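Side-chain contact in protein-S-isoprenylcysteine O-methyltransferase (Tribolium castaneum, PDB 5V7P), which methylates the C-terminal isoprenylated cysteine of proteins within the endoplasmic reticulum membrane, using S-adenosyl-L-methionine as methyl donor: residues P210-W215 against E245-E250. Sequence-based numbering, arbitrary orientation.
Sequences PSYVGW and ERIYIE. With SAH (S-adenosyl-L-homocysteine), chain C; MPG ([(Z)-octadec-9-enyl] (2R)-2,3-bis(oxidanyl)propanoate), chain B.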
ATOM      1  N   PRO A 210     -14.529  -3.058  -0.958  1.00 19.58           N
ATOM      2  CA  PRO A 210     -14.269  -3.367  -2.373  1.00 20.18           C
ATOM      3  C   PRO A 210     -12.867  -3.003  -2.833  1.00 23.65           C
ATOM      4  O   PRO A 210     -12.347  -3.646  -3.754  1.00 16.67           O
ATOM      5  CB  PRO A 210     -15.338  -2.547  -3.111  1.00 20.44           C
ATOM      6  CG  PRO A 210     -15.685  -1.439  -2.169  1.00 16.67           C
ATOM      7  CD  PRO A 210     -15.559  -2.018  -0.794  1.00 17.79           C
ATOM      8  N   SER A 211     -12.236  -1.991  -2.233  1.00 18.21           N
ATOM      9  CA  SER A 211     -10.876  -1.648  -2.638  1.00 21.95           C
ATOM     10  C   SER A 211      -9.889  -2.722  -2.197  1.00 16.35           C
ATOM     11  O   SER A 211      -8.924  -3.014  -2.909  1.00 13.37           O
ATOM     12  CB  SER A 211     -10.482  -0.279  -2.078  1.00 21.91           C
ATOM     13  OG  SER A 211      -9.879  -0.385  -0.800  1.00 24.06           O
ATOM     14  N   TYR A 212     -10.120  -3.336  -1.032  1.00 14.83           N
ATOM     15  CA  TYR A 212      -9.268  -4.443  -0.610  1.00 16.40           C
ATOM     16  C   TYR A 212      -9.554  -5.704  -1.414  1.00 20.74           C
ATOM     17  O   TYR A 212      -8.640  -6.497  -1.666  1.00 26.89           O
ATOM     18  CB  TYR A 212      -9.449  -4.712   0.885  1.00 16.11           C
ATOM     19  CG  TYR A 212      -9.112  -3.535   1.780  1.00 17.78           C
ATOM     20  CD1 TYR A 212      -8.334  -2.479   1.320  1.00 18.90           C
ATOM     21  CD2 TYR A 212      -9.576  -3.482   3.088  1.00 12.14           C
ATOM     22  CE1 TYR A 212      -8.030  -1.405   2.138  1.00 15.34           C
ATOM     23  CE2 TYR A 212      -9.272  -2.417   3.910  1.00 14.29           C
ATOM     24  CZ  TYR A 212      -8.499  -1.382   3.430  1.00 15.52           C
ATOM     25  OH  TYR A 212      -8.199  -0.315   4.244  1.00 22.99           O
ATOM     26  N   VAL A 213     -10.808  -5.907  -1.825  1.00 22.68           N
ATOM     27  CA  VAL A 213     -11.132  -7.039  -2.690  1.00 15.94           C
ATOM     28  C   VAL A 213     -10.373  -6.926  -4.006  1.00 22.57           C
ATOM     29  O   VAL A 213      -9.743  -7.885  -4.468  1.00 16.83           O
ATOM     30  CB  VAL A 213     -12.652  -7.119  -2.926  1.00 15.88           C
ATOM     31  CG1 VAL A 213     -12.992  -8.211  -3.937  1.00 20.62           C
ATOM     32  CG2 VAL A 213     -13.382  -7.378  -1.624  1.00 16.80           C
ATOM     33  N   GLY A 214     -10.429  -5.750  -4.633  1.00 15.07           N
ATOM     34  CA  GLY A 214      -9.684  -5.548  -5.865  1.00 26.19           C
ATOM     35  C   GLY A 214      -8.191  -5.716  -5.668  1.00 17.07           C
ATOM     36  O   GLY A 214      -7.518  -6.374  -6.463  1.00 20.13           O
ATOM     37  N   TRP A 215      -7.655  -5.132  -4.595  1.00 22.77           N
ATOM     38  CA  TRP A 215      -6.234  -5.277  -4.303  1.00 22.49           C
ATOM     39  C   TRP A 215      -5.875  -6.736  -4.050  1.00 18.02           C
ATOM     40  O   TRP A 215      -4.848  -7.225  -4.535  1.00 12.91           O
ATOM     41  CB  TRP A 215      -5.871  -4.412  -3.096  1.00 19.62           C
ATOM     42  CG  TRP A 215      -4.418  -4.070  -2.997  1.00 25.09           C
ATOM     43  CD1 TRP A 215      -3.371  -4.772  -3.518  1.00 27.83           C
ATOM     44  CD2 TRP A 215      -3.850  -2.931  -2.340  1.00 36.71           C
ATOM     45  NE1 TRP A 215      -2.187  -4.143  -3.222  1.00 25.60           N
ATOM     46  CE2 TRP A 215      -2.454  -3.009  -2.501  1.00 30.34           C
ATOM     47  CE3 TRP A 215      -4.388  -1.853  -1.629  1.00 31.59           C
ATOM     48  CZ2 TRP A 215      -1.587  -2.052  -1.978  1.00 40.99           C
ATOM     49  CZ3 TRP A 215      -3.527  -0.904  -1.111  1.00 35.36           C
ATOM     50  CH2 TRP A 215      -2.142  -1.010  -1.287  1.00 36.10           C
ATOM     51  N   GLU A 245      -6.165  -8.652   9.276  1.00 23.35           N
ATOM     52  CA  GLU A 245      -5.761  -7.745  10.346  1.00 26.06           C
ATOM     53  C   GLU A 245      -6.252  -6.329  10.073  1.00 22.58           C
ATOM     54  O   GLU A 245      -6.856  -5.689  10.941  1.00 19.93           O
ATOM     55  CB  GLU A 245      -4.240  -7.758  10.505  1.00 27.45           C
ATOM     56  CG  GLU A 245      -3.684  -9.005  11.171  1.00 44.56           C
ATOM     57  CD  GLU A 245      -2.193  -8.901  11.445  1.00 47.04           C
ATOM     58  OE1 GLU A 245      -1.441  -9.790  10.991  1.00 65.25           O
ATOM     59  OE2 GLU A 245      -1.773  -7.925  12.103  1.00 33.54           O
ATOM     60  N   ARG A 246      -6.000  -5.825   8.864  1.00 26.73           N
ATOM     61  CA  ARG A 246      -6.365  -4.449   8.539  1.00 26.54           C
ATOM     62  C   ARG A 246      -7.867  -4.234   8.673  1.00 25.25           C
ATOM     63  O   ARG A 246      -8.314  -3.261   9.293  1.00 27.23           O
ATOM     64  CB  ARG A 246      -5.890  -4.108   7.126  1.00 18.94           C
ATOM     65  CG  ARG A 246      -6.012  -2.638   6.765  1.00 23.80           C
ATOM     66  CD  ARG A 246      -5.531  -2.384   5.348  1.00 19.78           C
ATOM     67  NE  ARG A 246      -5.579  -0.970   4.991  1.00 19.81           N
ATOM     68  CZ  ARG A 246      -4.563  -0.117   5.093  1.00 22.60           C
ATOM     69  NH1 ARG A 246      -3.383  -0.513   5.546  1.00 24.18           N
ATOM     70  NH2 ARG A 246      -4.732   1.149   4.733  1.00 24.46           N
ATOM     71  N   ILE A 247      -8.666  -5.136   8.098  1.00 22.14           N
ATOM     72  CA  ILE A 247     -10.118  -4.988   8.150  1.00 20.70           C
ATOM     73  C   ILE A 247     -10.610  -5.029   9.589  1.00 28.22           C
ATOM     74  O   ILE A 247     -11.515  -4.278   9.973  1.00 21.80           O
ATOM     75  CB  ILE A 247     -10.794  -6.073   7.288  1.00 15.24           C
ATOM     76  CG1 ILE A 247     -10.652  -5.717   5.804  1.00 22.89           C
ATOM     77  CG2 ILE A 247     -12.274  -6.240   7.661  1.00 25.93           C
ATOM     78  CD1 ILE A 247     -11.104  -6.805   4.853  1.00 28.82           C
ATOM     79  N   TYR A 248     -10.027  -5.907  10.408  1.00 22.35           N
ATOM     80  CA  TYR A 248     -10.506  -6.085  11.774  1.00 23.63           C
ATOM     81  C   TYR A 248     -10.405  -4.786  12.562  1.00 27.60           C
ATOM     82  O   TYR A 248     -11.387  -4.328  13.158  1.00 24.80           O
ATOM     83  CB  TYR A 248      -9.715  -7.199  12.460  1.00 20.94           C
ATOM     84  CG  TYR A 248     -10.289  -7.631  13.788  1.00 28.46           C
ATOM     85  CD1 TYR A 248     -11.408  -8.449  13.849  1.00 31.24           C
ATOM     86  CD2 TYR A 248      -9.705  -7.229  14.984  1.00 40.67           C
ATOM     87  CE1 TYR A 248     -11.936  -8.852  15.061  1.00 38.38           C
ATOM     88  CE2 TYR A 248     -10.224  -7.628  16.202  1.00 38.60           C
ATOM     89  CZ  TYR A 248     -11.340  -8.439  16.234  1.00 33.76           C
ATOM     90  OH  TYR A 248     -11.864  -8.839  17.442  1.00 49.63           O
ATOM     91  N   ILE A 249      -9.218  -4.175  12.576  1.00 24.75           N
ATOM     92  CA  ILE A 249      -9.054  -2.899  13.264  1.00 22.27           C
ATOM     93  C   ILE A 249      -9.859  -1.810  12.569  1.00 32.50           C
ATOM     94  O   ILE A 249     -10.383  -0.900  13.224  1.00 25.64           O
ATOM     95  CB  ILE A 249      -7.560  -2.526  13.344  1.00 19.48           C
ATOM     96  CG1 ILE A 249      -7.354  -1.236  14.145  1.00 34.77           C
ATOM     97  CG2 ILE A 249      -6.956  -2.377  11.954  1.00 33.22           C
ATOM     98  CD1 ILE A 249      -7.649  -1.375  15.622  1.00 39.85           C
ATOM     99  N   GLU A 250      -9.973  -1.882  11.241  1.00 27.80           N
ATOM    100  CA  GLU A 250     -10.636  -0.821  10.490  1.00 20.90           C
ATOM    101  C   GLU A 250     -12.124  -0.764  10.809  1.00 28.07           C
ATOM    102  O   GLU A 250     -12.692   0.324  10.952  1.00 19.47           O
ATOM    103  CB  GLU A 250     -10.405  -1.031   8.995  1.00 25.13           C
ATOM    104  CG  GLU A 250     -11.107  -0.024   8.099  1.00 27.42           C
ATOM    105  CD  GLU A 250     -10.592  -0.063   6.672  1.00 32.03           C
ATOM    106  OE1 GLU A 250      -9.423  -0.453   6.471  1.00 28.05           O
ATOM    107  OE2 GLU A 250     -11.354   0.291   5.748  1.00 26.22           O
TER
HETATM  108  N   SAH C 301     -12.024  -0.629   3.393  1.00 23.78           N
HETATM  109  CA  SAH C 301     -12.591   0.178   2.321  1.00 22.99           C
HETATM  110  CB  SAH C 301     -11.938   1.555   2.289  1.00 24.15           C
HETATM  111  CG  SAH C 301     -10.412   1.535   2.289  1.00 24.19           C
HETATM  112  SD  SAH C 301      -9.734   3.202   2.510  1.00 21.82           S
HETATM  113  C   SAH C 301     -12.425  -0.513   0.970  1.00 28.54           C
HETATM  114  O   SAH C 301     -11.653  -1.463   0.832  1.00 18.10           O
HETATM  115  OXT SAH C 301     -13.056  -0.140  -0.020  1.00 15.91           O
HETATM  116  C5' SAH C 301      -9.711   3.120   4.324  1.00 20.06           C
HETATM  117  C4' SAH C 301     -10.578   4.181   4.991  1.00 23.38           C
HETATM  118  O4' SAH C 301     -11.900   4.110   4.497  1.00 27.18           O
HETATM  119  C3' SAH C 301     -10.639   3.951   6.494  1.00 33.18           C
HETATM  120  O3' SAH C 301     -10.160   5.080   7.189  1.00 27.33           O
HETATM  121  C2' SAH C 301     -12.097   3.693   6.813  1.00 28.37           C
HETATM  122  O2' SAH C 301     -12.506   4.417   7.951  1.00 23.51           O
HETATM  123  C1' SAH C 301     -12.841   4.130   5.554  1.00 27.19           C
HETATM  124  N9  SAH C 301     -13.990   3.265   5.215  1.00 22.96           N
HETATM  125  C8  SAH C 301     -14.020   1.896   5.150  1.00 25.75           C
HETATM  126  N7  SAH C 301     -15.261   1.503   4.789  1.00 22.18           N
HETATM  127  C5  SAH C 301     -16.024   2.602   4.618  1.00 21.39           C
HETATM  128  C6  SAH C 301     -17.352   2.769   4.257  1.00 20.50           C
HETATM  129  N6  SAH C 301     -18.126   1.718   4.003  1.00 20.73           N
HETATM  130  N1  SAH C 301     -17.864   4.044   4.164  1.00 18.50           N
HETATM  131  C2  SAH C 301     -17.067   5.137   4.426  1.00 21.16           C
HETATM  132  N3  SAH C 301     -15.750   4.962   4.785  1.00 15.84           N
HETATM  133  C4  SAH C 301     -15.238   3.714   4.880  1.00 20.18           C
HETATM  134  C2  MPG B 325       3.807  -9.231  -2.239  1.00 59.11           C
HETATM  135  C3  MPG B 325       2.364  -9.719  -2.285  1.00 64.24           C
HETATM  136  C4  MPG B 325       1.453  -8.838  -1.435  1.00 56.78           C
HETATM  137  C5  MPG B 325       0.012  -9.189  -1.731  1.00 56.75           C
HETATM  138  C6  MPG B 325      -0.888  -8.428  -0.772  1.00 59.90           C
HETATM  139  C7  MPG B 325      -0.826  -6.916  -0.975  1.00 61.23           C
HETATM  140  C8  MPG B 325      -0.927  -6.281   0.401  1.00 62.85           C
HETATM  141  C9  MPG B 325      -1.283  -4.806   0.241  1.00 57.83           C
HETATM  142  C10 MPG B 325      -0.467  -3.825   0.550  1.00 62.80           C
HETATM  143  C11 MPG B 325       0.939  -4.041   1.112  1.00 60.80           C
HETATM  144  C12 MPG B 325       1.833  -2.889   0.681  1.00 55.73           C
HETATM  145  C13 MPG B 325       1.425  -1.602   1.387  1.00 58.70           C
HETATM  146  C14 MPG B 325       1.953  -0.429   0.575  1.00 64.76           C
HETATM  147  C15 MPG B 325       1.793   0.869   1.363  1.00 68.36           C
HETATM  148  C16 MPG B 325       3.118   1.626   1.412  1.00 63.50           C
HETATM  149  O1  MPG B 325       4.147  -7.977  -4.225  1.00 73.41           O
HETATM  150  C1  MPG B 325       3.963  -7.841  -2.854  1.00 58.69           C
HETATM  151  CXD MPG B 325       3.392  -7.237  -6.500  1.00 51.44           C
HETATM  152  O2  MPG B 325       2.429  -7.821  -7.329  1.00 59.22           O
HETATM  153  C21 MPG B 325       4.780  -7.765  -6.896  1.00 64.55           C
HETATM  154  O3  MPG B 325       4.650  -8.833  -7.791  1.00 52.90           O
HETATM  155  O4  MPG B 325       1.980  -7.511  -4.636  1.00 70.63           O
HETATM  156  CX3 MPG B 325       3.090  -7.583  -5.048  1.00 73.59           C
HETATM  157  O   HOH W   1      -6.620   2.071   2.827  1.00 18.70           O
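In the cofactor site of this membrane methyltransferase, part of the wall is made by segments 210-215 and 245-250, and Tyr212 reaches from helix 210-225 to Arg246, Ile247 and Glu250 on helix 231-258. The segment axes run antiparallel (177°) and 12.0 Å apart, so side chains make the contact, chiefly the Tyr212 ring. Tyr212 holds CG anti to its carbonyl carbon (chi1 -60°), which sends the ring across to the facing helix. Its hydroxyl donates to the syn lone pair of Glu250 OE1, with OH and OE1 2.5 Å apart, the carboxylate turned nearly perpendicular to the ring. Arg246 NE, at the end of an extended chain, gives a nearly straight bond (165°) to Tyr212 OH at 2.8 Å, the oxygen lying in the guanidinium plane. A water joins Tyr212 OH to Arg246 NH2, while Ile247 CG1 packs at the ring edge, 3.7 Å from Tyr212 CD2. The amino-acid part of S-adenosyl-L-homocysteine lies over one ring face: its N donates to Glu250 OE2 at 2.6 Å, and its carboxylate takes bonds from Ser211 N, Ser211 OG and Tyr212 N, Ser211 OG standing 2.6 Å from ligand O. A phenylalanine in place of Tyr212 would probably leave Glu250 OE1 without its hydroxyl donor and Arg246 NE without this acceptor, the carboxylate less firmly held in its rotation. Gripping the cofactor's amino-acid end between a helix N-terminus and a glutamate, beside Arg246, which probably binds the substrate, characterises this isoprenylcysteine carboxyl methyltransferase active site.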